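Local atomic coordinates of extracellular solute-binding protein family 1 (Kribbella flavida, PDB entry 5IXP), a protein that probably captures a solute outside the cell and hands it to an ABC transporter for uptake. Residues G114-C119 with T234-G239; P142-Y147 with D261-G266; A150-K155 with T208-S213; L169-M174 with R199-I204. One frame throughout, in Å; residues are numbered along the deposited sequence. Where two conformers were deposited one is given.

Contact 1 of 4, residues G114-C119 with T234-G239; sequences GPEAIC and TMACPG
Ala-117 and Cys-237 form an antiparallel hydrogen-bonded pair, in which Ala-117 N gives a nearly straight bond to Cys-237 O (2.8 Å, 171° at the hydrogen) and Cys-237 N returns one to Ala-117 O. Cys-119 and Met-235 repeat the exchange, and Gly-239 N closes the other end on Pro-115 O at 3.1 Å. Between these pairs come two non-hydrogen-bonded ones, Ile-118 with Ala-236 and Glu-116 with Pro-238, where a proline's missing N-H costs the pairing nothing; here Glu-116 CA lies 3.3 Å from Cys-237 O. Glu-116 and Pro-238 run side by side: chi1 of -66° turns the acid's CG against Pro-238 N (3.7 Å), and the extended chain leaves OE2 4.0 Å from Pro-238 CD. An alanine here would remove CG and the carboxylate, which would probably leave the Pro-238 ring without the chain beside it and thin the packing on Phe-263, though CB would still touch that ring. On the other face, Cys-119 SG lies 3.3 Å from Cys-237 SG in the conformer described, too far for a covalent bond; Cys-119 was modelled twice, and the pair is seen as a disulfide in this protein. Ile-245 of helix 241-249 packs on both cysteine side chains, while helix 335-344 backs Ala-117. The chemistry implies a central sheet held by backbone bonds, with a covalent tie available between neighbouring strands on its cysteine face.

Contact 2 of 4, residues P142-Y147 with D261-G266; sequences PDWTSY and DVFPGG
Pro-264 CB sits over the face of the Trp-144 indole, 3.6 Å from the centroid of the six-membered ring and 16° off its normal, a clear CH-pi contact. Pro-264 CG continues over the same ring. With chi1 at -70° the indole swings out from the first turn of the helix to meet the loop. The benzo edge of the indole then points at the face of Phe-263 in an offset edge-to-face pair, planes 89° apart. Trp-144 NE1 is close to Pro-264 O but badly angled for a bond; Gln-177 serves both, its OE1 accepting from the indole and its NE2 donating to the carbonyl. An alanine in place of Trp-144 would probably take the aromatic surface from under Pro-264 CB and CG and leave Gln-177 OE1 without its indole donor. The loop's type II turn, Phe-263 to Gly-266, presents Gly-265 N to Pro-142 O at 2.9 Å. Asp-143 is the N-cap: its OD1 accepts from Ser-146 N and Ser-146 OG, each at 2.8 Å. Proline and indole supply the apolar grip, and one backbone bond helps set the turn against the residues leading into helix 144-157, joining that helix to the loop between strands 257-260 and 269-276.

Contact 3 of 4, residues A150-K155 with T208-S213; sequences AGRRFK and TEDGLS
Lys-155 and Leu-212 touch where helix 144-157 meets the end of helix 195-209. The lysine's CB rests 4.0 Å from Leu-212 CD1. Chi1 of -171° carries CG away from the backbone N and over the opposite turn, where it comes 3.8 Å from Asp-210 O. A bend at chi2 (62°) then lays CD and CE along the next carbonyl, with CE 3.3 Å from Gly-211 O. At the tip NZ leaves the contact and donates to the backbone oxygens of Ser-161 and Met-158. The close passage of CE is helped by Gly-211, which has no side chain in the way and, at positive phi, is the C-prime residue of the Schellman motif ending the helix. Gly-151 plays a like part: a side chain there would run into Leu-212 CD2, and the other branch, CD1, lies 3.8 Å from Gly-151 O. At the outer side Arg-152 CD packs 3.2 Å from Asp-210 OD2, but the charged groups do not form a salt bridge. Water 2 joins them, accepting from Arg-152 NH1 at the guanidinium edge (2.8 Å) and donating to Asp-210 OD2 (2.6 Å), while the two group planes stand 70° apart. Leucine packing and the lysine chain laid over two backbone carbonyls carry the inner side; outside, one water bridges the opposite charges, near enough that they probably also attract each other directly.

Contact 4 of 4, residues L169-M174 with R199-I204; sequences LTWEAM and RTWDQI
Ile-204 and Trp-171 make the closest approach between these two helices, whose segment axes come within 10.4 Å at 144°, roughly antiparallel. Ile-204 CD1 presses on the tryptophan's backbone, 3.4 Å from Trp-171 CA, and crosses its side chain at about a right angle, 3.8 Å from Trp-171 CB. Met-174, present as selenomethionine, also packs on the isoleucine. Its SE lies 3.6 Å from Ile-204 CG1, the two side chains sliding past each other in opposite directions. A bend at chi3 (64°) turns the terminal CE toward Gln-203, 3.6 Å from its OE1, while Met-174 CB meets Thr-200 CG2 at 3.8 Å in the threonine conformer described.

The aromatic contacts are made by edges. With CG anti to the backbone N (chi1 165°), the Trp-171 indole reaches across to the other helix and brings CZ3 to Trp-201, 3.9 Å from its N and 4.0 Å from its CB. The edge of Trp-171 thus meets the start of Trp-201, with no stack between the rings.

Polar groups take no part in bonding across the pair; no hydrogen bond joins the two segments. Thr-170 OG1 turns back to Ser-166 O, and Gln-203 NE2 goes to Thr-145 OG1 on helix 144-157.

Around this interface, helix 356-371 packs on both tryptophans through Leu-367. Helix 144-157 lays Trp-144 against Met-174 and Phe-148 against Gln-203, and Ala-173 packs on Ala-236 of strand 232-238.

Overall arrangement
Contacts 1 and 4 are buried, contacts 2 and 3 only partly so, and the chemistry follows. Contact 1, in the central sheet, relies on backbone hydrogen bonds; contact 4, between helices, has none across it and depends on apolar side chains. Contact 2 mixes ring packing with one backbone bond, and contact 3 adds a water between charges at the surface. Helix 144-157 serves contacts 2 and 3, helix 195-209 contacts 3 and 4. Contact 2 mediates between sheet and helices: Tyr-147 OH probably hydrogen-bonds Thr-234 OG1 of contact 1, and Phe-263 CZ packs on Ala-173 CB of contact 4. Contact 3 touches contact 1 nowhere, their nearest atoms being about 7 Å apart.

Contact 1 of 4, residues G114-C119 with T234-G239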
loop_
_atom_site.group_PDB
_atom_site.type_symbol
_atom_site.label_atom_id
_atom_site.label_comp_id
_atom_site.label_asym_id
_atom_site.label_seq_id
_atom_site.Cartn_x
_atom_site.Cartn_y
_atom_site.Cartn_z
ATOM N N GLY A 114 0.284 5.013 0.459
ATOM C CA GLY A 114 1.670 4.653 0.271
ATOM C C GLY A 114 2.089 4.768 -1.181
ATOM O O GLY A 114 2.401 3.767 -1.839
ATOM N N PRO A 115 2.095 5.988 -1.724
ATOM C CA PRO A 115 2.506 6.149 -3.127
ATOM C C PRO A 115 3.954 5.722 -3.299
ATOM O O PRO A 115 4.805 5.996 -2.452
ATOM C CB PRO A 115 2.317 7.646 -3.383
ATOM C CG PRO A 115 2.566 8.269 -2.041
ATOM C CD PRO A 115 1.934 7.290 -1.047
ATOM N N GLU A 116 4.230 5.017 -4.394
ATOM C CA GLU A 116 5.481 4.290 -4.530
ATOM C C GLU A 116 6.440 4.950 -5.507
ATOM O O GLU A 116 6.041 5.408 -6.583
ATOM C CB GLU A 116 5.224 2.860 -4.983
ATOM C CG GLU A 116 4.487 2.039 -3.924
ATOM C CD GLU A 116 4.222 0.646 -4.393
ATOM O OE1 GLU A 116 3.310 0.459 -5.221
ATOM O OE2 GLU A 116 4.935 -0.261 -3.938
ATOM N N ALA A 117 7.712 4.951 -5.133
ATOM C CA ALA A 117 8.808 5.336 -6.008
ATOM C C ALA A 117 9.741 4.134 -6.146
ATOM O O ALA A 117 9.429 3.033 -5.690
ATOM C CB ALA A 117 9.525 6.568 -5.456
ATOM N N ILE A 118 10.890 4.337 -6.785
ATOM C CA ILE A 118 11.964 3.350 -6.759
ATOM C C ILE A 118 13.094 3.912 -5.914
ATOM O O ILE A 118 13.686 4.941 -6.264
ATOM C CB ILE A 118 12.471 2.981 -8.164
ATOM C CG1 ILE A 118 11.356 2.361 -9.028
ATOM C CG2 ILE A 118 13.635 2.010 -8.046
ATOM C CD1 ILE A 118 10.766 1.047 -8.474
ATOM N N CYS A 119 13.373 3.276 -4.786
ATOM C CA CYS A 119 14.596 3.620 -4.085
ATOM C C CYS A 119 15.723 2.739 -4.605
ATOM O O CYS A 119 15.502 1.667 -5.176
ATOM C CB CYS A 119 14.443 3.476 -2.567
ATOM S SG CYS A 119 13.957 1.843 -1.978
ATOM N N THR A 234 17.749 -2.266 -5.460
ATOM C CA THR A 234 16.544 -1.453 -5.620
ATOM C C THR A 234 15.389 -2.056 -4.826
ATOM O O THR A 234 15.392 -3.242 -4.483
ATOM C CB THR A 234 16.083 -1.334 -7.081
ATOM O OG1 THR A 234 15.551 -2.599 -7.511
ATOM C CG2 THR A 234 17.229 -0.917 -8.015
HETATM N N MSE A 235 14.392 -1.217 -4.550
HETATM C CA MSE A 235 13.095 -1.668 -4.030
HETATM C C MSE A 235 11.961 -0.802 -4.562
HETATM O O MSE A 235 12.130 0.413 -4.714
HETATM C CB MSE A 235 13.044 -1.622 -2.494
HETATM C CG MSE A 235 13.771 -2.726 -1.756
HETATM SE SE MSE A 235 13.104 -2.712 0.084
HETATM C CE MSE A 235 11.317 -3.493 -0.273
ATOM N N ALA A 236 10.807 -1.420 -4.831
ATOM C CA ALA A 236 9.580 -0.656 -4.989
ATOM C C ALA A 236 9.204 -0.107 -3.622
ATOM O O ALA A 236 9.135 -0.852 -2.640
ATOM C CB ALA A 236 8.461 -1.525 -5.560
ATOM N N CYS A 237 8.971 1.197 -3.553
ATOM C CA CYS A 237 9.171 1.942 -2.315
ATOM C C CYS A 237 8.034 2.917 -2.034
ATOM O O CYS A 237 8.064 4.058 -2.501
ATOM C CB CYS A 237 10.498 2.697 -2.416
ATOM S SG CYS A 237 11.186 3.420 -0.966
ATOM N N PRO A 238 7.024 2.514 -1.250
ATOM C CA PRO A 238 6.075 3.514 -0.742
ATOM C C PRO A 238 6.786 4.480 0.188
ATOM O O PRO A 238 7.786 4.139 0.822
ATOM C CB PRO A 238 5.031 2.677 0.012
ATOM C CG PRO A 238 5.801 1.453 0.453
ATOM C CD PRO A 238 6.761 1.172 -0.689
ATOM N N GLY A 239 6.249 5.700 0.269
ATOM C CA GLY A 239 6.839 6.707 1.138
ATOM C C GLY A 239 7.124 6.205 2.541
ATOM O O GLY A 239 8.185 6.481 3.104
#

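Contact 2 of 4, residues P142-Y147 with D261-G266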
loop_
_atom_site.group_PDB
_atom_site.type_symbol
_atom_site.label_atom_id
_atom_site.label_comp_id
_atom_site.label_asym_id
_atom_site.label_seq_id
_atom_site.Cartn_x
_atom_site.Cartn_y
_atom_site.Cartn_z
ATOM N N PRO A 142 10.921 3.518 -17.021
ATOM C CA PRO A 142 9.540 3.907 -17.358
ATOM C C PRO A 142 8.561 2.743 -17.277
ATOM O O PRO A 142 7.381 2.954 -16.965
ATOM C CB PRO A 142 9.669 4.458 -18.785
ATOM C CG PRO A 142 10.821 3.731 -19.357
ATOM C CD PRO A 142 11.804 3.593 -18.201
ATOM N N ASP A 143 9.028 1.518 -17.506
ATOM C CA ASP A 143 8.168 0.347 -17.514
ATOM C C ASP A 143 8.944 -0.833 -16.941
ATOM O O ASP A 143 10.159 -0.762 -16.731
ATOM C CB ASP A 143 7.658 0.043 -18.923
ATOM C CG ASP A 143 8.761 0.038 -19.951
ATOM O OD1 ASP A 143 9.778 -0.642 -19.750
ATOM O OD2 ASP A 143 8.613 0.723 -20.976
ATOM N N TRP A 144 8.228 -1.933 -16.698
ATOM C CA TRP A 144 8.861 -3.064 -16.025
ATOM C C TRP A 144 9.901 -3.730 -16.915
ATOM O O TRP A 144 10.942 -4.188 -16.430
ATOM C CB TRP A 144 7.796 -4.059 -15.555
ATOM C CG TRP A 144 7.001 -3.473 -14.431
ATOM C CD1 TRP A 144 5.731 -2.955 -14.489
ATOM C CD2 TRP A 144 7.454 -3.277 -13.089
ATOM N NE1 TRP A 144 5.365 -2.469 -13.255
ATOM C CE2 TRP A 144 6.406 -2.649 -12.380
ATOM C CE3 TRP A 144 8.649 -3.571 -12.417
ATOM C CZ2 TRP A 144 6.514 -2.317 -11.021
ATOM C CZ3 TRP A 144 8.761 -3.240 -11.077
ATOM C CH2 TRP A 144 7.699 -2.624 -10.388
ATOM N N THR A 145 9.653 -3.775 -18.220
ATOM C CA THR A 145 10.650 -4.341 -19.127
ATOM C C THR A 145 11.975 -3.591 -19.007
ATOM O O THR A 145 13.044 -4.204 -18.902
ATOM C CB THR A 145 10.120 -4.309 -20.558
ATOM O OG1 THR A 145 8.951 -5.136 -20.641
ATOM C CG2 THR A 145 11.166 -4.841 -21.525
ATOM N N SER A 146 11.917 -2.257 -18.977
ATOM C CA SER A 146 13.131 -1.459 -18.804
ATOM C C SER A 146 13.747 -1.662 -17.422
ATOM O O SER A 146 14.976 -1.669 -17.277
ATOM C CB SER A 146 12.821 0.018 -19.034
ATOM O OG SER A 146 12.332 0.231 -20.347
ATOM N N TYR A 147 12.908 -1.801 -16.392
ATOM C CA TYR A 147 13.415 -2.075 -15.048
ATOM C C TYR A 147 14.221 -3.375 -15.012
ATOM O O TYR A 147 15.335 -3.417 -14.474
ATOM C CB TYR A 147 12.236 -2.119 -14.071
ATOM C CG TYR A 147 12.579 -2.497 -12.651
ATOM C CD1 TYR A 147 13.119 -1.560 -11.767
ATOM C CD2 TYR A 147 12.338 -3.781 -12.188
ATOM C CE1 TYR A 147 13.416 -1.906 -10.443
ATOM C CE2 TYR A 147 12.625 -4.139 -10.880
ATOM C CZ TYR A 147 13.163 -3.201 -10.016
ATOM O OH TYR A 147 13.435 -3.572 -8.732
ATOM N N ASP A 261 12.182 9.649 -8.761
ATOM C CA ASP A 261 10.797 10.073 -8.953
ATOM C C ASP A 261 10.220 9.360 -10.174
ATOM O O ASP A 261 10.040 9.935 -11.250
ATOM C CB ASP A 261 10.740 11.588 -9.112
ATOM C CG ASP A 261 9.315 12.132 -9.170
ATOM O OD1 ASP A 261 8.340 11.351 -9.103
ATOM O OD2 ASP A 261 9.172 13.360 -9.297
ATOM N N VAL A 262 9.926 8.072 -9.988
ATOM C CA VAL A 262 9.508 7.209 -11.088
ATOM C C VAL A 262 8.864 5.981 -10.479
ATOM O O VAL A 262 9.165 5.606 -9.341
ATOM C CB VAL A 262 10.708 6.822 -11.996
ATOM C CG1 VAL A 262 11.653 5.881 -11.251
ATOM C CG2 VAL A 262 10.238 6.160 -13.293
ATOM N N PHE A 263 7.965 5.353 -11.239
ATOM C CA PHE A 263 7.523 4.025 -10.871
ATOM C C PHE A 263 7.249 3.302 -12.183
ATOM O O PHE A 263 6.520 3.840 -13.033
ATOM C CB PHE A 263 6.278 4.002 -9.977
ATOM C CG PHE A 263 6.074 2.684 -9.294
ATOM C CD1 PHE A 263 6.914 2.300 -8.251
ATOM C CD2 PHE A 263 5.070 1.820 -9.696
ATOM C CE1 PHE A 263 6.750 1.084 -7.615
ATOM C CE2 PHE A 263 4.898 0.589 -9.059
ATOM C CZ PHE A 263 5.742 0.227 -8.019
ATOM N N PRO A 264 7.821 2.119 -12.390
ATOM C CA PRO A 264 7.609 1.417 -13.660
ATOM C C PRO A 264 6.125 1.184 -13.898
ATOM O O PRO A 264 5.399 0.743 -13.005
ATOM C CB PRO A 264 8.374 0.099 -13.471
ATOM C CG PRO A 264 9.369 0.382 -12.379
ATOM C CD PRO A 264 8.652 1.343 -11.458
ATOM N N GLY A 265 5.673 1.509 -15.113
ATOM C CA GLY A 265 4.275 1.395 -15.460
ATOM C C GLY A 265 3.449 2.623 -15.158
ATOM O O GLY A 265 2.264 2.649 -15.502
ATOM N N GLY A 266 4.031 3.639 -14.531
ATOM C CA GLY A 266 3.316 4.871 -14.275
ATOM C C GLY A 266 3.269 5.242 -12.807
ATOM O O GLY A 266 3.904 6.215 -12.388
HETATM O O HOH W 1 6.644 5.519 -15.901
#

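Contact 3 of 4, residues A150-K155 with T208-S213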
loop_
_atom_site.group_PDB
_atom_site.type_symbol
_atom_site.label_atom_id
_atom_site.label_comp_id
_atom_site.label_asym_id
_atom_site.label_seq_id
_atom_site.Cartn_x
_atom_site.Cartn_y
_atom_site.Cartn_z
ATOM N N ALA A 150 17.492 -3.053 -17.058
ATOM C CA ALA A 150 18.515 -2.394 -16.253
ATOM C C ALA A 150 19.063 -3.342 -15.193
ATOM O O ALA A 150 20.259 -3.325 -14.888
ATOM C CB ALA A 150 17.948 -1.129 -15.601
ATOM N N GLY A 151 18.201 -4.183 -14.623
ATOM C CA GLY A 151 18.676 -5.150 -13.642
ATOM C C GLY A 151 19.649 -6.159 -14.225
ATOM O O GLY A 151 20.615 -6.555 -13.569
ATOM N N ARG A 152 19.391 -6.616 -15.449
ATOM C CA ARG A 152 20.315 -7.551 -16.083
ATOM C C ARG A 152 21.643 -6.876 -16.399
ATOM O O ARG A 152 22.709 -7.475 -16.211
ATOM C CB ARG A 152 19.679 -8.142 -17.341
ATOM C CG ARG A 152 18.485 -9.035 -17.024
ATOM C CD ARG A 152 18.039 -9.841 -18.217
ATOM N NE ARG A 152 17.804 -8.982 -19.377
ATOM C CZ ARG A 152 16.642 -8.401 -19.655
ATOM N NH1 ARG A 152 15.591 -8.582 -18.855
ATOM N NH2 ARG A 152 16.531 -7.636 -20.736
ATOM N N ARG A 153 21.591 -5.631 -16.883
ATOM C CA ARG A 153 22.803 -4.840 -17.056
ATOM C C ARG A 153 23.567 -4.728 -15.741
ATOM O O ARG A 153 24.786 -4.946 -15.693
ATOM C CB ARG A 153 22.430 -3.458 -17.604
ATOM C CG ARG A 153 23.539 -2.432 -17.549
ATOM C CD ARG A 153 23.063 -1.034 -17.960
ATOM N NE ARG A 153 24.074 -0.031 -17.634
ATOM C CZ ARG A 153 23.939 1.279 -17.832
ATOM N NH1 ARG A 153 22.822 1.768 -18.357
ATOM N NH2 ARG A 153 24.926 2.102 -17.495
ATOM N N PHE A 154 22.857 -4.387 -14.662
ATOM C CA PHE A 154 23.462 -4.329 -13.334
ATOM C C PHE A 154 24.076 -5.665 -12.949
ATOM O O PHE A 154 25.233 -5.730 -12.517
ATOM C CB PHE A 154 22.406 -3.908 -12.298
ATOM C CG PHE A 154 22.900 -3.933 -10.870
ATOM C CD1 PHE A 154 23.522 -2.819 -10.319
ATOM C CD2 PHE A 154 22.736 -5.061 -10.075
ATOM C CE1 PHE A 154 23.984 -2.832 -9.007
ATOM C CE2 PHE A 154 23.195 -5.083 -8.766
ATOM C CZ PHE A 154 23.818 -3.966 -8.230
ATOM N N LYS A 155 23.301 -6.744 -13.080
ATOM C CA LYS A 155 23.747 -8.054 -12.616
ATOM C C LYS A 155 25.006 -8.500 -13.346
ATOM O O LYS A 155 25.889 -9.134 -12.750
ATOM C CB LYS A 155 22.625 -9.072 -12.809
ATOM C CG LYS A 155 22.888 -10.412 -12.170
ATOM C CD LYS A 155 23.030 -10.266 -10.677
ATOM C CE LYS A 155 23.315 -11.605 -10.025
ATOM N NZ LYS A 155 24.352 -11.461 -8.973
ATOM N N THR A 208 14.024 -13.884 -12.030
ATOM C CA THR A 208 14.663 -14.744 -11.035
ATOM C C THR A 208 15.666 -15.679 -11.695
ATOM O O THR A 208 16.740 -15.937 -11.143
ATOM C CB THR A 208 13.631 -15.559 -10.237
ATOM O OG1 THR A 208 12.998 -16.542 -11.075
ATOM C CG2 THR A 208 12.576 -14.654 -9.603
ATOM N N GLU A 209 15.338 -16.189 -12.881
ATOM C CA GLU A 209 16.293 -17.036 -13.589
ATOM C C GLU A 209 17.533 -16.257 -14.004
ATOM O O GLU A 209 18.607 -16.844 -14.178
ATOM C CB GLU A 209 15.628 -17.672 -14.806
ATOM C CG GLU A 209 14.549 -18.662 -14.443
ATOM C CD GLU A 209 13.744 -19.107 -15.640
ATOM O OE1 GLU A 209 13.861 -18.468 -16.711
ATOM O OE2 GLU A 209 12.996 -20.100 -15.505
ATOM N N ASP A 210 17.412 -14.948 -14.169
ATOM C CA ASP A 210 18.551 -14.108 -14.502
ATOM C C ASP A 210 19.297 -13.617 -13.267
ATOM O O ASP A 210 20.201 -12.787 -13.398
ATOM C CB ASP A 210 18.097 -12.921 -15.357
ATOM C CG ASP A 210 17.543 -13.354 -16.709
ATOM O OD1 ASP A 210 17.959 -14.425 -17.201
ATOM O OD2 ASP A 210 16.698 -12.626 -17.279
ATOM N N GLY A 211 18.951 -14.119 -12.081
ATOM C CA GLY A 211 19.665 -13.759 -10.872
ATOM C C GLY A 211 19.296 -12.414 -10.295
ATOM O O GLY A 211 20.043 -11.874 -9.473
ATOM N N LEU A 212 18.156 -11.853 -10.689
ATOM C CA LEU A 212 17.813 -10.500 -10.266
ATOM C C LEU A 212 17.230 -10.438 -8.862
ATOM O O LEU A 212 17.146 -9.341 -8.302
ATOM C CB LEU A 212 16.832 -9.875 -11.261
ATOM C CG LEU A 212 17.428 -9.092 -12.443
ATOM C CD1 LEU A 212 18.670 -9.718 -13.018
ATOM C CD2 LEU A 212 16.392 -8.844 -13.527
ATOM N N SER A 213 16.846 -11.569 -8.276
ATOM C CA SER A 213 16.194 -11.586 -6.973
ATOM C C SER A 213 17.165 -12.006 -5.880
ATOM O O SER A 213 17.930 -12.956 -6.046
ATOM C CB SER A 213 14.997 -12.540 -6.959
ATOM O OG SER A 213 14.458 -12.633 -5.648
HETATM O O HOH W 2 15.168 -10.522 -16.842
#

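Contact 4 of 4, residues L169-M174 with R199-I204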
loop_
_atom_site.group_PDB
_atom_site.type_symbol
_atom_site.label_atom_id
_atom_site.label_comp_id
_atom_site.label_asym_id
_atom_site.label_seq_id
_atom_site.Cartn_x
_atom_site.Cartn_y
_atom_site.Cartn_z
ATOM N N LEU A 169 7.556 -9.372 -3.748
ATOM C CA LEU A 169 7.267 -7.936 -3.678
ATOM C C LEU A 169 7.232 -7.304 -5.067
ATOM O O LEU A 169 6.449 -6.375 -5.302
ATOM C CB LEU A 169 8.265 -7.205 -2.776
ATOM C CG LEU A 169 8.093 -7.412 -1.263
ATOM C CD1 LEU A 169 8.891 -6.377 -0.468
ATOM C CD2 LEU A 169 6.627 -7.379 -0.857
ATOM N N THR A 170 8.047 -7.798 -6.004
ATOM C CA THR A 170 7.948 -7.318 -7.378
ATOM C C THR A 170 6.595 -7.680 -7.982
ATOM O O THR A 170 5.988 -6.880 -8.708
ATOM C CB THR A 170 9.091 -7.890 -8.224
ATOM O OG1 THR A 170 10.348 -7.627 -7.582
ATOM C CG2 THR A 170 9.094 -7.273 -9.624
ATOM N N TRP A 171 6.108 -8.884 -7.680
ATOM C CA TRP A 171 4.774 -9.303 -8.105
ATOM C C TRP A 171 3.698 -8.382 -7.555
ATOM O O TRP A 171 2.780 -7.980 -8.282
ATOM C CB TRP A 171 4.525 -10.741 -7.646
ATOM C CG TRP A 171 3.076 -11.212 -7.681
ATOM C CD1 TRP A 171 2.141 -11.097 -6.683
ATOM C CD2 TRP A 171 2.431 -11.905 -8.754
ATOM N NE1 TRP A 171 0.950 -11.668 -7.079
ATOM C CE2 TRP A 171 1.102 -12.173 -8.344
ATOM C CE3 TRP A 171 2.841 -12.312 -10.026
ATOM C CZ2 TRP A 171 0.183 -12.834 -9.167
ATOM C CZ3 TRP A 171 1.927 -12.974 -10.842
ATOM C CH2 TRP A 171 0.614 -13.226 -10.408
ATOM N N GLU A 172 3.768 -8.072 -6.258
ATOM C CA GLU A 172 2.791 -7.156 -5.678
ATOM C C GLU A 172 2.778 -5.838 -6.437
ATOM O O GLU A 172 1.707 -5.301 -6.754
ATOM C CB GLU A 172 3.101 -6.916 -4.202
ATOM C CG GLU A 172 2.938 -8.153 -3.330
ATOM C CD GLU A 172 1.469 -8.547 -3.177
ATOM O OE1 GLU A 172 0.767 -7.957 -2.323
ATOM O OE2 GLU A 172 1.004 -9.416 -3.937
ATOM N N ALA A 173 3.961 -5.317 -6.761
ATOM C CA ALA A 173 4.045 -4.033 -7.449
ATOM C C ALA A 173 3.414 -4.107 -8.833
ATOM O O ALA A 173 2.635 -3.224 -9.213
ATOM C CB ALA A 173 5.501 -3.579 -7.539
HETATM N N MSE A 174 3.703 -5.164 -9.586
HETATM C CA MSE A 174 3.182 -5.278 -10.943
HETATM C C MSE A 174 1.713 -5.667 -10.988
HETATM O O MSE A 174 0.941 -5.096 -11.761
HETATM C CB MSE A 174 3.993 -6.302 -11.739
HETATM C CG MSE A 174 5.453 -5.927 -11.864
HETATM SE SE MSE A 174 6.355 -7.293 -12.919
HETATM C CE MSE A 174 5.369 -7.009 -14.594
ATOM N N ARG A 199 1.542 -13.462 -18.060
ATOM C CA ARG A 199 2.684 -12.743 -18.615
ATOM C C ARG A 199 3.478 -12.043 -17.519
ATOM O O ARG A 199 4.715 -11.993 -17.576
ATOM C CB ARG A 199 2.228 -11.756 -19.689
ATOM C CG ARG A 199 2.087 -12.432 -21.042
ATOM C CD ARG A 199 1.971 -11.452 -22.187
ATOM N NE ARG A 199 1.648 -12.147 -23.425
ATOM C CZ ARG A 199 1.697 -11.582 -24.625
ATOM N NH1 ARG A 199 2.064 -10.312 -24.745
ATOM N NH2 ARG A 199 1.383 -12.287 -25.707
ATOM N N THR A 200 2.780 -11.484 -16.525
ATOM C CA THR A 200 3.440 -10.909 -15.359
ATOM C C THR A 200 4.267 -11.958 -14.632
ATOM O O THR A 200 5.440 -11.735 -14.305
ATOM C CB THR A 200 2.389 -10.314 -14.421
ATOM O OG1 THR A 200 1.662 -9.290 -15.109
ATOM C CG2 THR A 200 3.033 -9.733 -13.171
ATOM N N TRP A 201 3.651 -13.108 -14.353
ATOM C CA TRP A 201 4.362 -14.239 -13.762
ATOM C C TRP A 201 5.607 -14.587 -14.575
ATOM O O TRP A 201 6.714 -14.694 -14.029
ATOM C CB TRP A 201 3.404 -15.434 -13.680
ATOM C CG TRP A 201 4.007 -16.754 -13.252
ATOM C CD1 TRP A 201 4.654 -17.665 -14.050
ATOM C CD2 TRP A 201 3.961 -17.335 -11.942
ATOM N NE1 TRP A 201 5.034 -18.762 -13.308
ATOM C CE2 TRP A 201 4.617 -18.588 -12.013
ATOM C CE3 TRP A 201 3.431 -16.918 -10.713
ATOM C CZ2 TRP A 201 4.760 -19.427 -10.897
ATOM C CZ3 TRP A 201 3.579 -17.747 -9.603
ATOM C CH2 TRP A 201 4.240 -18.987 -9.703
ATOM N N ASP A 202 5.447 -14.750 -15.892
ATOM C CA ASP A 202 6.577 -15.162 -16.720
ATOM C C ASP A 202 7.720 -14.162 -16.643
ATOM O O ASP A 202 8.894 -14.551 -16.584
ATOM C CB ASP A 202 6.144 -15.347 -18.174
ATOM C CG ASP A 202 5.318 -16.598 -18.377
ATOM O OD1 ASP A 202 5.351 -17.485 -17.504
ATOM O OD2 ASP A 202 4.645 -16.699 -19.413
ATOM N N GLN A 203 7.399 -12.865 -16.643
ATOM C CA GLN A 203 8.449 -11.851 -16.650
ATOM C C GLN A 203 9.217 -11.833 -15.330
ATOM O O GLN A 203 10.443 -11.662 -15.323
ATOM C CB GLN A 203 7.841 -10.482 -16.957
ATOM C CG GLN A 203 8.853 -9.396 -17.235
ATOM C CD GLN A 203 8.209 -8.149 -17.837
ATOM O OE1 GLN A 203 7.022 -7.893 -17.636
ATOM N NE2 GLN A 203 8.989 -7.381 -18.595
ATOM N N ILE A 204 8.521 -12.002 -14.200
ATOM C CA ILE A 204 9.220 -12.050 -12.921
ATOM C C ILE A 204 10.016 -13.339 -12.792
ATOM O O ILE A 204 11.144 -13.335 -12.286
ATOM C CB ILE A 204 8.230 -11.888 -11.758
ATOM C CG1 ILE A 204 7.532 -10.547 -11.885
ATOM C CG2 ILE A 204 8.952 -11.985 -10.408
ATOM C CD1 ILE A 204 6.438 -10.366 -10.864
#